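Local coordinates for freshwater cyanophage protein (Microcystis phage Mic1, PDB 6L2W), which is of unknown function but is probably a structural protein of a freshwater cyanophage, with a novel fold, at residues V4-H9 / G21-N26; V55-A60 / N103-E108. All coordinates share one frame; numbering follows the deposited sequence.

Interaction 1 (V4-H9 / G21-N26); sequences VRLSYH and GVIDLN
Ser7 faces Val22 as an antiparallel non-hydrogen-bonded pair with CA atoms 4.3 Å apart, and Tyr8 faces Gly21 as the hydrogen-bonded pair beside it, while the short strand segments run at 130° rather than fully reversed. Tyr8 N gives a nearly straight bond to Gly21 O at 3.0 Å; the return bond from Gly21 N to Tyr8 O is longer and more bent. Ile23 N reaches Leu6 O at 2.9 Å. Beyond this point the strands part, and a water takes over: it accepts from Leu6 N and donates to Ile23 O, bridging backbone groups that no longer meet directly.

The Tyr8 ring lies across the backbone of Gly21, with Gly21 N 3.7 Å above the ring plane and over its centre. Its first torsion (chi1 75°) sets CG between the backbone N and the carbonyl carbon, which folds the ring over the neighbouring strand where glycine has no side chain to meet it. At its edge, in plane, lies Val22 O. The pairing belongs to the beta hairpin of strands 2-12 and 17-23; strand 83-89 borders strand 2-12 as well, and Tyr83 on it touches both Tyr8 and Ile23.

On the side of the sheet that carries Tyr8, Leu6 CD2 lies against Ile23 CD1 at 3.8 Å, the two branched chains meeting at a slant. Leu25, past the end of the strand, brings CD2 to the same leucine methyl; its CD1 crosses Val4 at about a right angle, with Val4 CG1 modelled only 3.2 Å away, a closeness that may be doubtful. On the side of the sheet that carries Ser7, the Arg5 methylenes cross the Val22 methyls at about a right angle, Arg5 CG lying 4.0 Å from Val22 CG1, and Arg5 NH1 bonds to the Phe42 carbonyl.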
loop_
_atom_site.group_PDB
_atom_site.type_symbol
_atom_site.label_atom_id
_atom_site.label_comp_id
_atom_site.label_asym_id
_atom_site.label_seq_id
_atom_site.Cartn_x
_atom_site.Cartn_y
_atom_site.Cartn_z
ATOM N N VAL B 4 -4.230 11.193 -7.905
ATOM C CA VAL B 4 -3.017 10.511 -7.907
ATOM C C VAL B 4 -2.284 10.918 -6.620
ATOM O O VAL B 4 -2.287 12.117 -6.248
ATOM C CB VAL B 4 -2.282 10.892 -9.203
ATOM C CG1 VAL B 4 -0.918 11.503 -8.959
ATOM C CG2 VAL B 4 -2.246 9.718 -10.161
ATOM N N ARG B 5 -1.728 9.923 -5.918
ATOM C CA ARG B 5 -0.948 10.173 -4.714
ATOM C C ARG B 5 0.285 9.259 -4.702
ATOM O O ARG B 5 0.242 8.076 -5.054
ATOM C CB ARG B 5 -1.812 9.935 -3.467
ATOM C CG ARG B 5 -1.102 10.261 -2.163
ATOM C CD ARG B 5 -2.049 10.365 -0.986
ATOM N NE ARG B 5 -2.589 9.078 -0.608
ATOM C CZ ARG B 5 -3.255 8.834 0.514
ATOM N NH1 ARG B 5 -3.449 9.792 1.409
ATOM N NH2 ARG B 5 -3.699 7.612 0.748
ATOM N N LEU B 6 1.365 9.812 -4.208
ATOM C CA LEU B 6 2.607 9.138 -4.177
ATOM C C LEU B 6 2.970 8.906 -2.715
ATOM O O LEU B 6 3.112 9.865 -1.986
ATOM C CB LEU B 6 3.644 10.030 -4.863
ATOM C CG LEU B 6 5.078 9.524 -4.780
ATOM C CD1 LEU B 6 5.180 8.136 -5.390
ATOM C CD2 LEU B 6 6.045 10.490 -5.459
ATOM N N SER B 7 3.151 7.653 -2.317
ATOM C CA SER B 7 3.487 7.362 -0.939
ATOM C C SER B 7 4.909 6.796 -0.821
ATOM O O SER B 7 5.465 6.224 -1.776
ATOM C CB SER B 7 2.484 6.425 -0.316
ATOM O OG SER B 7 1.161 6.889 -0.517
ATOM N N TYR B 8 5.462 6.939 0.387
ATOM C CA TYR B 8 6.705 6.312 0.715
ATOM C C TYR B 8 6.504 5.461 1.976
ATOM O O TYR B 8 5.617 5.717 2.790
ATOM C CB TYR B 8 7.826 7.347 0.820
ATOM C CG TYR B 8 7.820 8.210 2.059
ATOM C CD1 TYR B 8 8.551 7.860 3.182
ATOM C CD2 TYR B 8 7.130 9.408 2.091
ATOM C CE1 TYR B 8 8.576 8.668 4.303
ATOM C CE2 TYR B 8 7.145 10.235 3.200
ATOM C CZ TYR B 8 7.872 9.860 4.308
ATOM O OH TYR B 8 7.857 10.657 5.404
ATOM N N HIS B 9 7.329 4.428 2.112
ATOM C CA HIS B 9 7.232 3.535 3.255
ATOM C C HIS B 9 8.460 2.643 3.293
ATOM O O HIS B 9 8.874 2.102 2.288
ATOM C CB HIS B 9 5.977 2.668 3.182
ATOM C CG HIS B 9 5.592 2.347 1.779
ATOM N ND1 HIS B 9 6.464 1.740 0.905
ATOM C CD2 HIS B 9 4.448 2.562 1.094
ATOM C CE1 HIS B 9 5.883 1.626 -0.282
ATOM N NE2 HIS B 9 4.646 2.105 -0.187
ATOM N N GLY B 21 4.655 7.979 4.833
ATOM C CA GLY B 21 4.087 9.278 4.538
ATOM C C GLY B 21 3.844 9.451 3.037
ATOM O O GLY B 21 3.824 8.484 2.297
ATOM N N VAL B 22 3.708 10.705 2.605
ATOM C CA VAL B 22 3.279 11.083 1.274
ATOM C C VAL B 22 4.332 12.032 0.705
ATOM O O VAL B 22 4.942 12.818 1.439
ATOM C CB VAL B 22 1.890 11.745 1.329
ATOM C CG1 VAL B 22 1.487 12.367 0.008
ATOM C CG2 VAL B 22 0.827 10.765 1.793
ATOM N N ILE B 23 4.618 11.916 -0.576
ATOM C CA ILE B 23 5.483 12.910 -1.204
ATOM C C ILE B 23 4.560 13.889 -1.924
ATOM O O ILE B 23 3.725 13.473 -2.716
ATOM C CB ILE B 23 6.519 12.273 -2.150
ATOM C CG1 ILE B 23 7.438 11.298 -1.415
ATOM C CG2 ILE B 23 7.348 13.345 -2.845
ATOM C CD1 ILE B 23 8.068 10.264 -2.309
ATOM N N ASP B 24 4.645 15.173 -1.602
ATOM C CA ASP B 24 3.741 16.118 -2.279
ATOM C C ASP B 24 4.154 16.179 -3.752
ATOM O O ASP B 24 5.298 16.462 -4.039
ATOM C CB ASP B 24 3.759 17.509 -1.634
ATOM C CG ASP B 24 2.843 18.481 -2.354
ATOM O OD1 ASP B 24 3.194 18.886 -3.511
ATOM O OD2 ASP B 24 1.758 18.779 -1.793
ATOM N N LEU B 25 3.231 15.923 -4.667
ATOM C CA LEU B 25 3.592 15.843 -6.072
ATOM C C LEU B 25 3.801 17.233 -6.705
ATOM O O LEU B 25 4.238 17.289 -7.859
ATOM C CB LEU B 25 2.513 15.052 -6.817
ATOM C CG LEU B 25 2.780 13.549 -6.875
ATOM C CD1 LEU B 25 1.603 12.795 -7.468
ATOM C CD2 LEU B 25 4.053 13.257 -7.654
ATOM N N ASN B 26 3.530 18.334 -5.992
ATOM C CA ASN B 26 3.881 19.693 -6.488
ATOM C C ASN B 26 5.293 20.060 -6.029
ATOM O O ASN B 26 6.170 20.281 -6.846
ATOM C CB ASN B 26 2.906 20.775 -6.013
ATOM C CG ASN B 26 1.534 20.649 -6.631
ATOM O OD1 ASN B 26 0.530 20.574 -5.925
ATOM N ND2 ASN B 26 1.485 20.615 -7.949
HETATM O O HOH W 1 1.375 12.768 -3.523
#

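Interaction 2 (V55-A60 / N103-E108); sequences VCEYCA and NLKLKE
Lys105 is the first residue of 103-108 to meet helix 55-60, and it does so with the base of its chain rather than its ammonium. CG is anti to the backbone N (chi1 -179°), which carries it alongside Cys56, with Lys105 CG 3.5 Å from Cys56 CB. The Cys56 sulfur is part of the same packing, SG lying 3.9 Å from Lys105 CG, so the thiol side chain rests on aliphatic carbon. A bend at chi2 (75°) then turns the rest of the lysine past Glu57, whose CG comes 4.4 Å from Lys105 CE. The charged ends do not touch: Lys105 NZ and Glu57 OE2 are 4.9 Å apart. An electrostatic attraction may still be felt between them, and Lys105 NZ also forms a long, weak ion pair with Glu53, one turn earlier in the first helix.

Leu106 follows, and one of its methyls does the work. CD2 reaches the backbone of the facing helix, 3.6 Å from Cys56 O, a carbonyl already taken as acceptor by Ala60 N in the helix. The same methyl also lies 4.3 Å from Cys59 CB and equally far from Ala60 N. Cys56 and Leu106 also have the nearest CA atoms across the two segments, 6.1 Å apart. One turn further on, Leu109 continues the seam, touching Cys56, Glu57 and Ala60.

The short helical segments stand 9.4 Å apart at closest approach and cross at -46°. The arrangement is a plain helix-helix packing, apolar at its centre with lysine and glutamate along one margin, in which helix 96-115 covers helix 51-61, whose Val55 and Tyr58 in turn touch strand 2-12.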
loop_
_atom_site.group_PDB
_atom_site.type_symbol
_atom_site.label_atom_id
_atom_site.label_comp_id
_atom_site.label_asym_id
_atom_site.label_seq_id
_atom_site.Cartn_x
_atom_site.Cartn_y
_atom_site.Cartn_z
ATOM N N VAL B 55 3.902 13.542 -13.884
ATOM C CA VAL B 55 3.753 12.639 -12.765
ATOM C C VAL B 55 4.454 11.318 -13.117
ATOM O O VAL B 55 5.212 10.780 -12.310
ATOM C CB VAL B 55 2.264 12.458 -12.412
ATOM C CG1 VAL B 55 1.992 11.130 -11.730
ATOM C CG2 VAL B 55 1.746 13.621 -11.571
ATOM N N CYS B 56 4.248 10.815 -14.332
ATOM C CA CYS B 56 4.838 9.519 -14.680
ATOM C C CYS B 56 6.361 9.600 -14.725
ATOM O O CYS B 56 7.050 8.621 -14.413
ATOM C CB CYS B 56 4.341 9.008 -16.020
ATOM S SG CYS B 56 2.634 8.422 -15.928
ATOM N N GLU B 57 6.860 10.754 -15.114
ATOM C CA GLU B 57 8.299 10.961 -15.286
ATOM C C GLU B 57 8.970 10.987 -13.905
ATOM O O GLU B 57 10.078 10.448 -13.697
ATOM C CB GLU B 57 8.557 12.259 -16.058
ATOM C CG GLU B 57 8.312 12.126 -17.557
ATOM C CD GLU B 57 8.733 13.311 -18.424
ATOM O OE1 GLU B 57 8.097 14.391 -18.319
ATOM O OE2 GLU B 57 9.688 13.147 -19.221
ATOM N N TYR B 58 8.304 11.622 -12.956
ATOM C CA TYR B 58 8.904 11.727 -11.655
ATOM C C TYR B 58 8.870 10.343 -10.977
ATOM O O TYR B 58 9.850 9.940 -10.350
ATOM C CB TYR B 58 8.236 12.849 -10.861
ATOM C CG TYR B 58 8.843 13.023 -9.500
ATOM C CD1 TYR B 58 10.108 13.560 -9.339
ATOM C CD2 TYR B 58 8.182 12.574 -8.371
ATOM C CE1 TYR B 58 10.687 13.683 -8.084
ATOM C CE2 TYR B 58 8.740 12.695 -7.111
ATOM C CZ TYR B 58 9.998 13.244 -6.963
ATOM O OH TYR B 58 10.530 13.360 -5.706
ATOM N N CYS B 59 7.768 9.611 -11.145
ATOM C CA CYS B 59 7.639 8.264 -10.563
ATOM C C CYS B 59 8.705 7.317 -11.134
ATOM O O CYS B 59 9.287 6.514 -10.390
ATOM C CB CYS B 59 6.239 7.697 -10.800
ATOM S SG CYS B 59 4.968 8.508 -9.788
ATOM N N ALA B 60 8.959 7.408 -12.432
ATOM C CA ALA B 60 10.027 6.626 -13.074
ATOM C C ALA B 60 11.375 6.960 -12.427
ATOM O O ALA B 60 12.139 6.050 -12.154
ATOM C CB ALA B 60 10.066 6.866 -14.570
ATOM N N ASN B 103 0.531 2.828 -17.441
ATOM C CA ASN B 103 1.384 1.680 -17.664
ATOM C C ASN B 103 2.184 1.829 -18.966
ATOM O O ASN B 103 3.375 1.498 -18.981
ATOM C CB ASN B 103 0.564 0.391 -17.674
ATOM C CG ASN B 103 0.405 -0.205 -16.290
ATOM O OD1 ASN B 103 1.252 0.008 -15.424
ATOM N ND2 ASN B 103 -0.630 -1.009 -16.091
ATOM N N LEU B 104 1.558 2.311 -20.042
ATOM C CA LEU B 104 2.275 2.509 -21.308
ATOM C C LEU B 104 3.418 3.510 -21.072
ATOM O O LEU B 104 4.563 3.253 -21.406
ATOM C CB LEU B 104 1.303 2.986 -22.401
ATOM C CG LEU B 104 1.938 3.493 -23.704
ATOM C CD1 LEU B 104 2.798 2.420 -24.341
ATOM C CD2 LEU B 104 0.883 3.981 -24.700
ATOM N N LYS B 105 3.107 4.626 -20.449
ATOM C CA LYS B 105 4.088 5.672 -20.238
ATOM C C LYS B 105 5.213 5.176 -19.317
ATOM O O LYS B 105 6.399 5.327 -19.643
ATOM C CB LYS B 105 3.400 6.919 -19.686
ATOM C CG LYS B 105 4.336 8.091 -19.443
ATOM C CD LYS B 105 4.766 8.798 -20.704
ATOM C CE LYS B 105 5.914 9.746 -20.444
ATOM N NZ LYS B 105 6.248 10.546 -21.642
ATOM N N LEU B 106 4.869 4.544 -18.198
ATOM C CA LEU B 106 5.907 4.084 -17.265
ATOM C C LEU B 106 6.796 3.064 -17.966
ATOM O O LEU B 106 8.002 3.013 -17.738
ATOM C CB LEU B 106 5.273 3.455 -16.027
ATOM C CG LEU B 106 4.645 4.434 -15.039
ATOM C CD1 LEU B 106 3.836 3.663 -14.008
ATOM C CD2 LEU B 106 5.697 5.296 -14.352
ATOM N N LYS B 107 6.187 2.252 -18.808
ATOM C CA LYS B 107 6.948 1.229 -19.476
ATOM C C LYS B 107 7.844 1.857 -20.548
ATOM O O LYS B 107 8.938 1.366 -20.761
ATOM C CB LYS B 107 6.042 0.171 -20.106
ATOM C CG LYS B 107 6.770 -1.106 -20.476
ATOM C CD LYS B 107 7.557 -1.698 -19.319
ATOM C CE LYS B 107 8.107 -3.081 -19.597
ATOM N NZ LYS B 107 9.079 -3.067 -20.717
ATOM N N GLU B 108 7.365 2.912 -21.205
ATOM C CA GLU B 108 8.188 3.683 -22.151
ATOM C C GLU B 108 9.381 4.285 -21.402
ATOM O O GLU B 108 10.525 4.269 -21.873
ATOM C CB GLU B 108 7.412 4.844 -22.794
ATOM C CG GLU B 108 6.351 4.416 -23.793
ATOM C CD GLU B 108 5.503 5.546 -24.367
ATOM O OE1 GLU B 108 5.108 6.484 -23.607
ATOM O OE2 GLU B 108 5.223 5.485 -25.584
#

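Both contacts are largely buried, yet they illustrate how chemistry follows place in a fold. Interaction 1 ties two strands of one hairpin, depending on backbone hydrogen bonds and a bridging water as well as apolar side chains, and buries more than twice the surface of interaction 2. The latter joins helices far apart in sequence by van der Waals packing of side chains on side chains and on helix backbone, with no hydrogen bond between the two segments and charged groups at its margin. Their centres are 15 Å apart, but they meet directly: Leu6 CD2 packs on Tyr58 CE2 at 3.9 Å, and Val4 and Leu25 touch Val55. Helix 51-61 thus contacts both the hairpin and helix 96-115.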